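Side-chain contacts in alpha-ketoglutarate-dependent non-heme iron oxygenase EasH (PDB 5M0T), which probably uses ferrous iron and 2-oxoglutarate to carry out an oxidative step of cycloclavine (ergot alkaloid) biosynthesis: residues R13-S18 with E22-V27; G106-D111 with S148-L153. All coordinates share one frame; numbering follows the deposited sequence.

Interaction 1 (R13-S18 with E22-V27). With ZN (zinc ion), chain F.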
# COMPACT_ATOMS: atom_id res chain seq x y z
N ARG A 13 -25.62 1.38 -18.67
CA ARG A 13 -25.77 0.20 -19.51
C ARG A 13 -25.69 -1.03 -18.66
O ARG A 13 -25.15 -1.03 -17.55
CB ARG A 13 -24.74 0.19 -20.65
CG ARG A 13 -25.17 1.09 -21.80
CD ARG A 13 -24.34 0.88 -23.05
NE ARG A 13 -23.03 1.50 -22.94
CZ ARG A 13 -22.05 1.38 -23.84
NH1 ARG A 13 -22.20 0.65 -24.93
NH2 ARG A 13 -20.89 2.01 -23.64
N ARG A 14 -26.27 -2.08 -19.21
CA ARG A 14 -26.56 -3.33 -18.53
C ARG A 14 -26.07 -4.46 -19.46
O ARG A 14 -26.34 -4.43 -20.67
CB ARG A 14 -28.07 -3.40 -18.35
CG ARG A 14 -28.58 -4.37 -17.31
CD ARG A 14 -30.10 -4.31 -17.22
NE ARG A 14 -30.61 -3.15 -16.50
CZ ARG A 14 -30.61 -2.97 -15.18
NH1 ARG A 14 -30.07 -3.87 -14.35
NH2 ARG A 14 -31.13 -1.85 -14.68
N ILE A 15 -25.35 -5.43 -18.91
CA ILE A 15 -24.72 -6.47 -19.74
C ILE A 15 -24.64 -7.77 -18.93
O ILE A 15 -24.28 -7.75 -17.76
CB ILE A 15 -23.33 -5.99 -20.26
CG1 ILE A 15 -22.87 -6.81 -21.46
CG2 ILE A 15 -22.30 -6.01 -19.17
CD1 ILE A 15 -21.59 -6.26 -22.07
N PRO A 16 -24.99 -8.91 -19.55
CA PRO A 16 -24.95 -10.17 -18.79
C PRO A 16 -23.53 -10.65 -18.48
O PRO A 16 -22.61 -10.39 -19.26
CB PRO A 16 -25.67 -11.16 -19.71
CG PRO A 16 -25.56 -10.58 -21.08
CD PRO A 16 -25.56 -9.09 -20.90
N ARG A 17 -23.38 -11.33 -17.35
CA ARG A 17 -22.10 -11.94 -16.94
C ARG A 17 -21.49 -12.84 -18.03
O ARG A 17 -20.28 -12.88 -18.22
CB ARG A 17 -22.33 -12.76 -15.66
CG ARG A 17 -21.07 -13.32 -15.03
CD ARG A 17 -21.33 -14.49 -14.10
NE ARG A 17 -20.05 -15.14 -13.84
CZ ARG A 17 -19.14 -14.75 -12.95
NH1 ARG A 17 -19.33 -13.72 -12.15
NH2 ARG A 17 -18.00 -15.45 -12.87
N SER A 18 -22.35 -13.54 -18.77
CA SER A 18 -21.93 -14.43 -19.84
C SER A 18 -21.28 -13.74 -21.07
O SER A 18 -20.68 -14.43 -21.91
CB SER A 18 -23.13 -15.24 -20.31
OG SER A 18 -24.11 -14.37 -20.87
N GLU A 22 -14.05 -8.96 -21.83
CA GLU A 22 -13.73 -8.00 -22.90
C GLU A 22 -14.90 -7.04 -23.14
O GLU A 22 -14.73 -5.83 -23.17
CB GLU A 22 -13.37 -8.71 -24.21
CG GLU A 22 -12.12 -9.57 -24.16
CD GLU A 22 -12.36 -11.03 -23.77
OE1 GLU A 22 -13.41 -11.40 -23.18
OE2 GLU A 22 -11.48 -11.88 -24.06
N ALA A 23 -16.09 -7.59 -23.31
CA ALA A 23 -17.29 -6.80 -23.56
C ALA A 23 -17.63 -5.92 -22.37
O ALA A 23 -18.00 -4.78 -22.54
CB ALA A 23 -18.45 -7.70 -23.92
N ILE A 24 -17.49 -6.46 -21.16
CA ILE A 24 -17.77 -5.70 -19.94
C ILE A 24 -16.73 -4.60 -19.74
O ILE A 24 -17.08 -3.45 -19.36
CB ILE A 24 -17.85 -6.64 -18.71
CG1 ILE A 24 -19.06 -7.55 -18.87
CG2 ILE A 24 -17.95 -5.84 -17.41
CD1 ILE A 24 -19.11 -8.73 -17.93
N PHE A 25 -15.46 -4.92 -20.01
CA PHE A 25 -14.40 -3.94 -19.88
C PHE A 25 -14.56 -2.76 -20.83
O PHE A 25 -14.21 -1.63 -20.46
CB PHE A 25 -13.01 -4.55 -20.06
CG PHE A 25 -11.90 -3.57 -19.72
CD1 PHE A 25 -11.73 -3.14 -18.40
CD2 PHE A 25 -11.06 -3.07 -20.71
CE1 PHE A 25 -10.73 -2.23 -18.07
CE2 PHE A 25 -10.06 -2.17 -20.39
CZ PHE A 25 -9.90 -1.73 -19.07
N GLN A 26 -15.10 -3.01 -22.02
CA GLN A 26 -15.30 -1.96 -23.01
C GLN A 26 -16.32 -0.91 -22.53
O GLN A 26 -16.06 0.28 -22.63
CB GLN A 26 -15.73 -2.55 -24.33
CG GLN A 26 -15.72 -1.58 -25.48
CD GLN A 26 -16.14 -2.23 -26.80
OE1 GLN A 26 -15.75 -3.36 -27.12
NE2 GLN A 26 -16.93 -1.51 -27.58
N VAL A 27 -17.47 -1.36 -22.01
CA VAL A 27 -18.47 -0.44 -21.46
C VAL A 27 -17.89 0.34 -20.26
O VAL A 27 -18.16 1.52 -20.09
CB VAL A 27 -19.78 -1.15 -21.05
CG1 VAL A 27 -20.78 -0.15 -20.47
CG2 VAL A 27 -20.41 -1.87 -22.23
ZN ZN F . -12.65 -13.29 -23.23
O HOH W 1 -12.79 -13.64 -25.19
O HOH W 2 -11.95 -13.82 -21.43
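R13 lays its guanidinium over the fork of V27, so that one face of the flat group rests on the two methyls. V27 CG2 sits 4.0 Å above the plane, over its centre, while V27 CG1 approaches R13 NE to 3.7 Å. A bend at chi3 (-76°) swings the guanidinium across V27, where NE and NH2 form salt bridges with D31 and E30; the valine therefore meets a face of the group while the charge is answered near the end of the same helix. Two residues on, I15 projects toward the helix with its branches divided. CG2 packs against I24 CG1 at 3.6 Å, the two side chains crossing at a slant. The other branch, with CG1 anti to the backbone N (chi1 -161°), carries CD1 down to A23, 3.9 Å from A23 CB. The CD1 end of I24 reaches further along the strand, 4.1 Å from P16 O. No hydrogen bond joins the segments, and this layer is held by apolar packing, to which V34 adds contacts with I15, I24 and V27. Away from this packing, the exposed E22 chelates a zinc ion through both carboxylate oxygens, with two waters completing the ligands seen. Strand 14-16 and the 22-27 part of helix 21-31 run nearly antiparallel (168°), and strand 33-37 pairs parallel to the first: a beta-alpha-beta unit at the edge of the main sheet.

Interaction 2 (G106-D111 with S148-L153)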
# COMPACT_ATOMS: atom_id res chain seq x y z
N GLY A 106 -3.44 -4.02 -15.08
CA GLY A 106 -2.25 -4.49 -15.76
C GLY A 106 -1.41 -3.41 -16.42
O GLY A 106 -0.18 -3.44 -16.29
N PRO A 107 -2.03 -2.46 -17.14
CA PRO A 107 -1.21 -1.48 -17.89
C PRO A 107 -0.33 -0.54 -17.04
O PRO A 107 0.86 -0.43 -17.31
CB PRO A 107 -2.25 -0.68 -18.68
CG PRO A 107 -3.37 -1.65 -18.87
CD PRO A 107 -3.43 -2.45 -17.60
N GLU A 108 -0.90 0.09 -16.02
CA GLU A 108 -0.18 1.07 -15.21
C GLU A 108 0.39 0.49 -13.92
O GLU A 108 1.42 0.98 -13.45
CB GLU A 108 -1.06 2.28 -14.91
CG GLU A 108 -1.51 3.08 -16.14
CD GLU A 108 -2.73 3.97 -15.89
OE1 GLU A 108 -3.79 3.48 -15.40
OE2 GLU A 108 -2.62 5.18 -16.22
N SER A 109 -0.24 -0.53 -13.34
CA SER A 109 0.20 -1.08 -12.04
C SER A 109 0.82 -2.48 -12.02
O SER A 109 1.71 -2.73 -11.21
CB SER A 109 -0.96 -1.06 -11.06
OG SER A 109 -1.42 0.27 -10.92
N GLY A 110 0.35 -3.38 -12.90
CA GLY A 110 0.69 -4.82 -12.82
C GLY A 110 -0.35 -5.53 -11.96
O GLY A 110 -1.52 -5.58 -12.32
N ASP A 111 0.07 -6.02 -10.80
CA ASP A 111 -0.83 -6.76 -9.90
C ASP A 111 -1.82 -5.88 -9.11
O ASP A 111 -1.71 -4.65 -9.08
CB ASP A 111 -0.02 -7.66 -8.94
CG ASP A 111 0.60 -8.87 -9.62
OD1 ASP A 111 0.34 -9.13 -10.82
OD2 ASP A 111 1.39 -9.57 -8.95
N SER A 148 -5.17 10.67 -12.83
CA SER A 148 -4.78 9.58 -11.97
C SER A 148 -4.77 8.25 -12.72
O SER A 148 -5.64 8.01 -13.57
CB SER A 148 -5.74 9.48 -10.80
OG SER A 148 -5.37 8.44 -9.92
N PRO A 149 -3.82 7.37 -12.40
CA PRO A 149 -3.96 6.02 -12.88
C PRO A 149 -5.15 5.34 -12.21
O PRO A 149 -5.58 5.78 -11.14
CB PRO A 149 -2.65 5.36 -12.46
CG PRO A 149 -2.35 6.05 -11.18
CD PRO A 149 -2.67 7.49 -11.49
N GLU A 150 -5.65 4.28 -12.84
CA GLU A 150 -6.72 3.50 -12.28
C GLU A 150 -6.19 2.86 -11.02
O GLU A 150 -5.08 2.30 -11.02
CB GLU A 150 -7.21 2.44 -13.27
CG GLU A 150 -7.86 3.00 -14.54
CD GLU A 150 -9.17 3.75 -14.29
OE1 GLU A 150 -9.80 3.59 -13.21
OE2 GLU A 150 -9.60 4.50 -15.18
N SER A 151 -6.94 3.02 -9.94
CA SER A 151 -6.54 2.55 -8.61
C SER A 151 -7.51 1.57 -8.00
O SER A 151 -7.11 0.70 -7.25
CB SER A 151 -6.40 3.75 -7.66
OG SER A 151 -7.61 4.46 -7.60
N MET A 152 -8.80 1.72 -8.28
CA MET A 152 -9.83 0.91 -7.66
C MET A 152 -10.86 0.43 -8.66
O MET A 152 -11.12 1.09 -9.66
CB MET A 152 -10.54 1.72 -6.59
CG MET A 152 -9.64 2.18 -5.47
SD MET A 152 -10.56 3.19 -4.31
CE MET A 152 -9.50 3.13 -2.87
N LEU A 153 -11.44 -0.72 -8.36
CA LEU A 153 -12.54 -1.28 -9.12
C LEU A 153 -13.54 -1.86 -8.12
O LEU A 153 -13.18 -2.78 -7.39
CB LEU A 153 -12.04 -2.40 -10.05
CG LEU A 153 -13.06 -2.97 -11.04
CD1 LEU A 153 -13.82 -1.88 -11.79
CD2 LEU A 153 -12.34 -3.90 -12.01
O HOH W 3 -3.38 0.78 -12.46
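E108 reaches across to the backbone of P149 and E150 and has the most surface buried of any residue here. Its chain runs extended beyond CG, and OE1 accepts the amide of E150: E150 N to E108 OE1 is 3.3 Å, long but fairly straight at 162° about the hydrogen. The donor arrives from above the carboxylate plane, 36° out of it. The same carboxylate lies against P149, with E108 CD 3.7 Å from P149 CB, the two side chains crossing at about a right angle. P149 is buried; it also packs on L144 and on I140 of the second subunit, which places this corner beside the dimer contact. The loop before strand 112-122 thus meets the lead-in to strand 152-158; in the main sheet of this cupin-clan, PhyH-family fold strand 222-231 lies between those two strands. E150 offers its backbone, while its side chain bends at chi2 (-66°) and leads away, its OE2 5.9 Å from E108 OE1. Beyond it, water 3 donates to E150 O at 2.7 Å and is also hydrogen-bonded to S109 OG, bridging two groups too far apart to bond directly. S109 OG has a further hydrogen bond with S231, from the intervening strand.

Interactions 1 and 2 follow one another along the chain; their centres are 19 Å apart and their nearest atoms about 6 Å, without touching. Both reach the main sheet: interaction 1 at one of its two edge strands within the chain, 14-16, and interaction 2 at the approaches to strands 112-122 and 152-158. Helix 95-105 lies between them, with L100 against I24 and L104 against E150. The iron, bound by H132, E134 and H210, is about 14 Å from the E150 side chain, so interaction 2 is not part of the metal site. Strands 112-122 and 152-158 nevertheless carry L120 and L156 to the 2-oxoglutarate pocket.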